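Local coordinates for rhodopsin (Todarodes pacificus, PDB 2Z73), which captures light through a bound retinal chromophore and passes the signal to a G protein, activating phospholipase C in squid vision, at residues F72-F83 and F118-I129. Numbering follows the deposited sequence.
Sequences FIINLAFSDFTF and FGFMSIMTMAMI. With RET (retinal), chain D; BOG (octyl beta-D-glucopyranoside), chain C; PLM (palmitic acid), chain E.
Ser79 and Ser122 meet through different first torsions: Ser79 OG stands anti to its backbone N (chi1 -179°), Ser122 OG lies beside its N (chi1 -75°), and each is turned into the space between antiparallel helices whose axes approach to 9.0 Å. The hydroxyls form a hydrogen-bonded chain: Ser79 OG donates to Ser122 OG over 3.0 Å, and Ser122 OG to Asp80 OD2 over 2.6 Å, on the syn side but tilted out of the carboxylate plane. The buried Asp80 OD2 thus takes hydrogen bonds from Ser122 OG and a water, which also donates to Phe118 O. The Phe118 ring is a knob among Phe78, Ser79, Thr82 and Phe83, with Thr82 CB over one face in a CH-pi contact, 4.0 Å from the centroid, and Met121 CE in plane at its edge. Replacing Phe118 by an alanine would probably leave Thr82 without its aromatic surface and open a gap among these four side chains. Toward the cytoplasmic end, Met128 CB lies over one face of the Phe72 ring, offset toward its rim, in a CH-pi contact 3.8 Å from the centroid, and Ile129 CG1 packs on Phe72 CB at 3.4 Å. Asn75 ND2 gives Thr125 OG1 a weak bond, bent to 117°. The stronger hydrogen bond from Trp160 NE1 to Asn75 OD1 ties helices 70-87 and 104-138 to helix 149-167, while Asp80 touches Asn52 (helix 31-61) and Asn311 (helix 311-318).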
# COMPACT_ATOMS: atom_id res chain seq x y z
N PHE A 72 -3.76 11.67 -1.85
CA PHE A 72 -3.89 10.22 -1.75
C PHE A 72 -2.50 9.63 -1.56
O PHE A 72 -2.31 8.75 -0.73
CB PHE A 72 -4.51 9.61 -3.01
CG PHE A 72 -5.92 10.07 -3.30
CD1 PHE A 72 -6.85 10.23 -2.28
CD2 PHE A 72 -6.32 10.35 -4.60
CE1 PHE A 72 -8.15 10.65 -2.56
CE2 PHE A 72 -7.61 10.78 -4.89
CZ PHE A 72 -8.53 10.93 -3.87
N ILE A 73 -1.53 10.13 -2.33
CA ILE A 73 -0.16 9.65 -2.24
C ILE A 73 0.38 9.86 -0.83
O ILE A 73 1.03 8.99 -0.25
CB ILE A 73 0.78 10.38 -3.24
CG1 ILE A 73 0.60 9.82 -4.65
CG2 ILE A 73 2.24 10.22 -2.82
CD1 ILE A 73 1.45 10.52 -5.71
N ILE A 74 0.10 11.04 -0.28
CA ILE A 74 0.55 11.35 1.06
C ILE A 74 -0.12 10.40 2.04
O ILE A 74 0.55 9.79 2.89
CB ILE A 74 0.24 12.83 1.41
CG1 ILE A 74 1.15 13.75 0.57
CG2 ILE A 74 0.47 13.10 2.90
CD1 ILE A 74 0.82 15.21 0.65
N ASN A 75 -1.43 10.26 1.92
CA ASN A 75 -2.20 9.38 2.79
C ASN A 75 -1.62 7.96 2.76
O ASN A 75 -1.50 7.30 3.80
CB ASN A 75 -3.67 9.36 2.37
CG ASN A 75 -4.52 8.51 3.30
OD1 ASN A 75 -4.74 8.87 4.45
ND2 ASN A 75 -5.00 7.38 2.80
N LEU A 76 -1.25 7.51 1.56
CA LEU A 76 -0.67 6.18 1.37
C LEU A 76 0.67 6.09 2.12
O LEU A 76 0.96 5.10 2.79
CB LEU A 76 -0.43 5.93 -0.12
CG LEU A 76 -0.62 4.53 -0.70
CD1 LEU A 76 0.09 4.47 -2.04
CD2 LEU A 76 -0.07 3.46 0.23
N ALA A 77 1.48 7.13 1.99
CA ALA A 77 2.78 7.16 2.65
C ALA A 77 2.64 7.18 4.17
O ALA A 77 3.46 6.58 4.86
CB ALA A 77 3.58 8.36 2.18
N PHE A 78 1.63 7.87 4.68
CA PHE A 78 1.43 7.93 6.13
C PHE A 78 1.07 6.52 6.58
O PHE A 78 1.55 6.02 7.60
CB PHE A 78 0.27 8.87 6.49
CG PHE A 78 0.02 8.97 7.97
CD1 PHE A 78 0.49 10.05 8.70
CD2 PHE A 78 -0.66 7.96 8.64
CE1 PHE A 78 0.30 10.12 10.07
CE2 PHE A 78 -0.85 8.02 10.02
CZ PHE A 78 -0.37 9.10 10.74
N SER A 79 0.22 5.88 5.78
CA SER A 79 -0.22 4.53 6.03
C SER A 79 0.98 3.60 6.09
O SER A 79 1.18 2.87 7.07
CB SER A 79 -1.15 4.09 4.90
OG SER A 79 -1.64 2.78 5.11
N ASP A 80 1.79 3.62 5.05
CA ASP A 80 2.97 2.76 4.98
C ASP A 80 4.00 3.13 6.03
O ASP A 80 4.73 2.26 6.55
CB ASP A 80 3.56 2.81 3.58
CG ASP A 80 2.61 2.25 2.54
OD1 ASP A 80 2.84 2.46 1.33
OD2 ASP A 80 1.64 1.58 2.95
N PHE A 81 4.07 4.41 6.36
CA PHE A 81 5.01 4.85 7.38
C PHE A 81 4.68 4.16 8.71
O PHE A 81 5.53 3.50 9.29
CB PHE A 81 4.93 6.36 7.58
CG PHE A 81 5.84 6.85 8.68
CD1 PHE A 81 7.18 7.09 8.43
CD2 PHE A 81 5.36 7.00 9.98
CE1 PHE A 81 8.03 7.46 9.45
CE2 PHE A 81 6.21 7.38 11.01
CZ PHE A 81 7.55 7.61 10.75
N THR A 82 3.44 4.34 9.16
CA THR A 82 2.96 3.78 10.42
C THR A 82 3.05 2.26 10.46
O THR A 82 3.33 1.68 11.50
CB THR A 82 1.47 4.18 10.69
OG1 THR A 82 1.26 5.55 10.34
CG2 THR A 82 1.14 3.99 12.17
N PHE A 83 2.81 1.62 9.32
CA PHE A 83 2.89 0.16 9.27
C PHE A 83 4.32 -0.26 9.60
O PHE A 83 4.57 -1.07 10.49
CB PHE A 83 2.55 -0.35 7.87
CG PHE A 83 2.35 -1.83 7.80
CD1 PHE A 83 1.06 -2.36 7.83
CD2 PHE A 83 3.44 -2.69 7.72
CE1 PHE A 83 0.87 -3.74 7.79
CE2 PHE A 83 3.26 -4.06 7.67
CZ PHE A 83 1.97 -4.59 7.70
N PHE A 118 -3.91 -0.31 8.52
CA PHE A 118 -3.16 0.37 7.46
C PHE A 118 -2.93 -0.48 6.23
O PHE A 118 -2.54 0.02 5.18
CB PHE A 118 -1.84 0.93 7.99
CG PHE A 118 -2.04 2.09 8.91
CD1 PHE A 118 -1.91 1.95 10.29
CD2 PHE A 118 -2.44 3.31 8.39
CE1 PHE A 118 -2.19 3.00 11.14
CE2 PHE A 118 -2.73 4.38 9.24
CZ PHE A 118 -2.60 4.22 10.63
N GLY A 119 -3.15 -1.78 6.37
CA GLY A 119 -3.01 -2.67 5.23
C GLY A 119 -4.27 -2.45 4.42
O GLY A 119 -4.24 -2.38 3.19
N PHE A 120 -5.40 -2.31 5.12
CA PHE A 120 -6.67 -2.07 4.44
C PHE A 120 -6.66 -0.66 3.85
O PHE A 120 -7.27 -0.41 2.82
CB PHE A 120 -7.85 -2.19 5.42
CG PHE A 120 -8.11 -3.59 5.91
CD1 PHE A 120 -8.56 -3.80 7.21
CD2 PHE A 120 -7.93 -4.69 5.08
CE1 PHE A 120 -8.82 -5.09 7.69
CE2 PHE A 120 -8.19 -5.99 5.54
CZ PHE A 120 -8.64 -6.19 6.86
N MET A 121 -5.94 0.24 4.51
CA MET A 121 -5.86 1.63 4.08
C MET A 121 -5.00 1.82 2.84
O MET A 121 -5.33 2.63 1.98
CB MET A 121 -5.34 2.52 5.20
CG MET A 121 -5.61 4.00 4.97
SD MET A 121 -5.49 5.01 6.48
CE MET A 121 -3.95 5.81 6.22
N SER A 122 -3.90 1.08 2.74
CA SER A 122 -3.07 1.24 1.57
C SER A 122 -3.76 0.86 0.25
O SER A 122 -3.59 1.55 -0.76
CB SER A 122 -1.75 0.48 1.75
OG SER A 122 -0.92 1.18 2.65
N ILE A 123 -4.54 -0.21 0.24
CA ILE A 123 -5.25 -0.61 -0.98
C ILE A 123 -6.44 0.30 -1.25
O ILE A 123 -6.70 0.67 -2.40
CB ILE A 123 -5.80 -2.04 -0.93
CG1 ILE A 123 -5.67 -2.60 0.49
CG2 ILE A 123 -5.10 -2.90 -1.97
CD1 ILE A 123 -6.40 -3.90 0.71
N MET A 124 -7.18 0.66 -0.21
CA MET A 124 -8.34 1.53 -0.41
C MET A 124 -7.87 2.91 -0.88
O MET A 124 -8.57 3.57 -1.67
CB MET A 124 -9.16 1.65 0.87
CG MET A 124 -10.51 2.28 0.64
SD MET A 124 -11.39 1.56 -0.77
CE MET A 124 -12.17 0.15 -0.04
N THR A 125 -6.70 3.34 -0.41
CA THR A 125 -6.18 4.62 -0.84
C THR A 125 -5.86 4.45 -2.31
O THR A 125 -6.17 5.32 -3.12
CB THR A 125 -4.89 5.02 -0.09
OG1 THR A 125 -5.17 5.18 1.30
CG2 THR A 125 -4.35 6.34 -0.63
N MET A 126 -5.24 3.33 -2.65
CA MET A 126 -4.91 3.06 -4.04
C MET A 126 -6.21 3.07 -4.85
O MET A 126 -6.24 3.56 -5.98
CB MET A 126 -4.18 1.72 -4.19
CG MET A 126 -2.70 1.79 -3.79
SD MET A 126 -1.80 0.23 -3.98
CE MET A 126 -0.86 0.15 -2.44
N ALA A 127 -7.28 2.55 -4.26
CA ALA A 127 -8.57 2.54 -4.93
C ALA A 127 -8.96 3.98 -5.29
O ALA A 127 -9.32 4.26 -6.43
CB ALA A 127 -9.63 1.91 -4.03
N MET A 128 -8.87 4.89 -4.32
CA MET A 128 -9.20 6.29 -4.55
C MET A 128 -8.29 6.86 -5.64
O MET A 128 -8.69 7.75 -6.40
CB MET A 128 -9.00 7.12 -3.28
CG MET A 128 -9.85 6.68 -2.11
SD MET A 128 -11.57 6.52 -2.58
CE MET A 128 -11.94 4.94 -1.86
N ILE A 129 -7.06 6.35 -5.70
CA ILE A 129 -6.13 6.83 -6.70
C ILE A 129 -6.53 6.29 -8.06
O ILE A 129 -6.39 6.98 -9.07
CB ILE A 129 -4.69 6.39 -6.40
CG1 ILE A 129 -4.23 6.99 -5.08
CG2 ILE A 129 -3.77 6.83 -7.54
CD1 ILE A 129 -2.84 6.53 -4.64
C1 RET D . -5.98 -10.00 4.24
C2 RET D . -5.82 -10.18 2.71
C3 RET D . -4.72 -9.35 2.06
C4 RET D . -4.80 -7.86 2.44
C5 RET D . -4.99 -7.63 3.94
C6 RET D . -5.51 -8.59 4.78
C7 RET D . -5.67 -8.36 6.28
C8 RET D . -4.61 -8.31 7.19
C9 RET D . -4.58 -8.03 8.64
C10 RET D . -3.34 -8.05 9.14
C11 RET D . -2.84 -7.77 10.47
C12 RET D . -1.55 -7.81 10.91
C13 RET D . -0.23 -8.25 10.32
C14 RET D . 0.93 -8.07 11.02
C15 RET D . 2.25 -8.49 10.51
C16 RET D . -7.43 -10.27 4.62
C17 RET D . -5.16 -11.17 4.88
C18 RET D . -4.51 -6.26 4.32
C19 RET D . -5.85 -7.72 9.40
C20 RET D . -0.28 -8.89 8.91
C1 BOG C . -1.14 15.87 -11.78
O1 BOG C . -1.54 14.58 -11.63
C2 BOG C . -0.01 15.70 -12.77
O2 BOG C . 1.09 14.86 -12.26
C3 BOG C . 0.41 17.09 -12.95
O3 BOG C . 1.43 16.95 -13.87
C4 BOG C . -0.81 17.96 -13.48
O4 BOG C . -0.41 19.29 -13.66
C5 BOG C . -1.88 18.08 -12.48
O5 BOG C . -2.27 16.72 -12.31
C6 BOG C . -3.11 18.94 -13.01
O6 BOG C . -4.17 19.03 -11.92
C1' BOG C . -1.77 14.55 -10.25
C2' BOG C . -2.52 13.32 -10.12
C3' BOG C . -1.71 12.57 -9.13
C4' BOG C . -1.84 11.25 -9.63
C5' BOG C . -1.35 10.40 -8.52
C6' BOG C . -0.87 9.26 -9.23
C7' BOG C . -0.32 8.44 -8.13
C8' BOG C . 0.69 7.70 -8.82
C1 PLM E . 3.94 20.51 8.13
O2 PLM E . 4.90 21.09 8.63
C2 PLM E . 4.17 19.25 7.30
C3 PLM E . 3.49 18.00 7.88
C4 PLM E . 4.52 16.90 8.14
C5 PLM E . 3.86 15.58 8.43
C6 PLM E . 4.91 14.54 8.69
C7 PLM E . 4.33 13.39 9.48
C8 PLM E . 5.37 12.30 9.78
C9 PLM E . 4.72 10.97 10.17
CA PLM E . 4.56 10.81 11.66
CB PLM E . 3.40 9.89 11.98
CC PLM E . 3.46 9.39 13.41
CD PLM E . 2.29 8.47 13.71
CE PLM E . 2.77 7.23 14.42
CF PLM E . 2.17 7.09 15.81
CG PLM E . 2.67 5.83 16.51
O HOH W 1 0.42 -0.44 5.03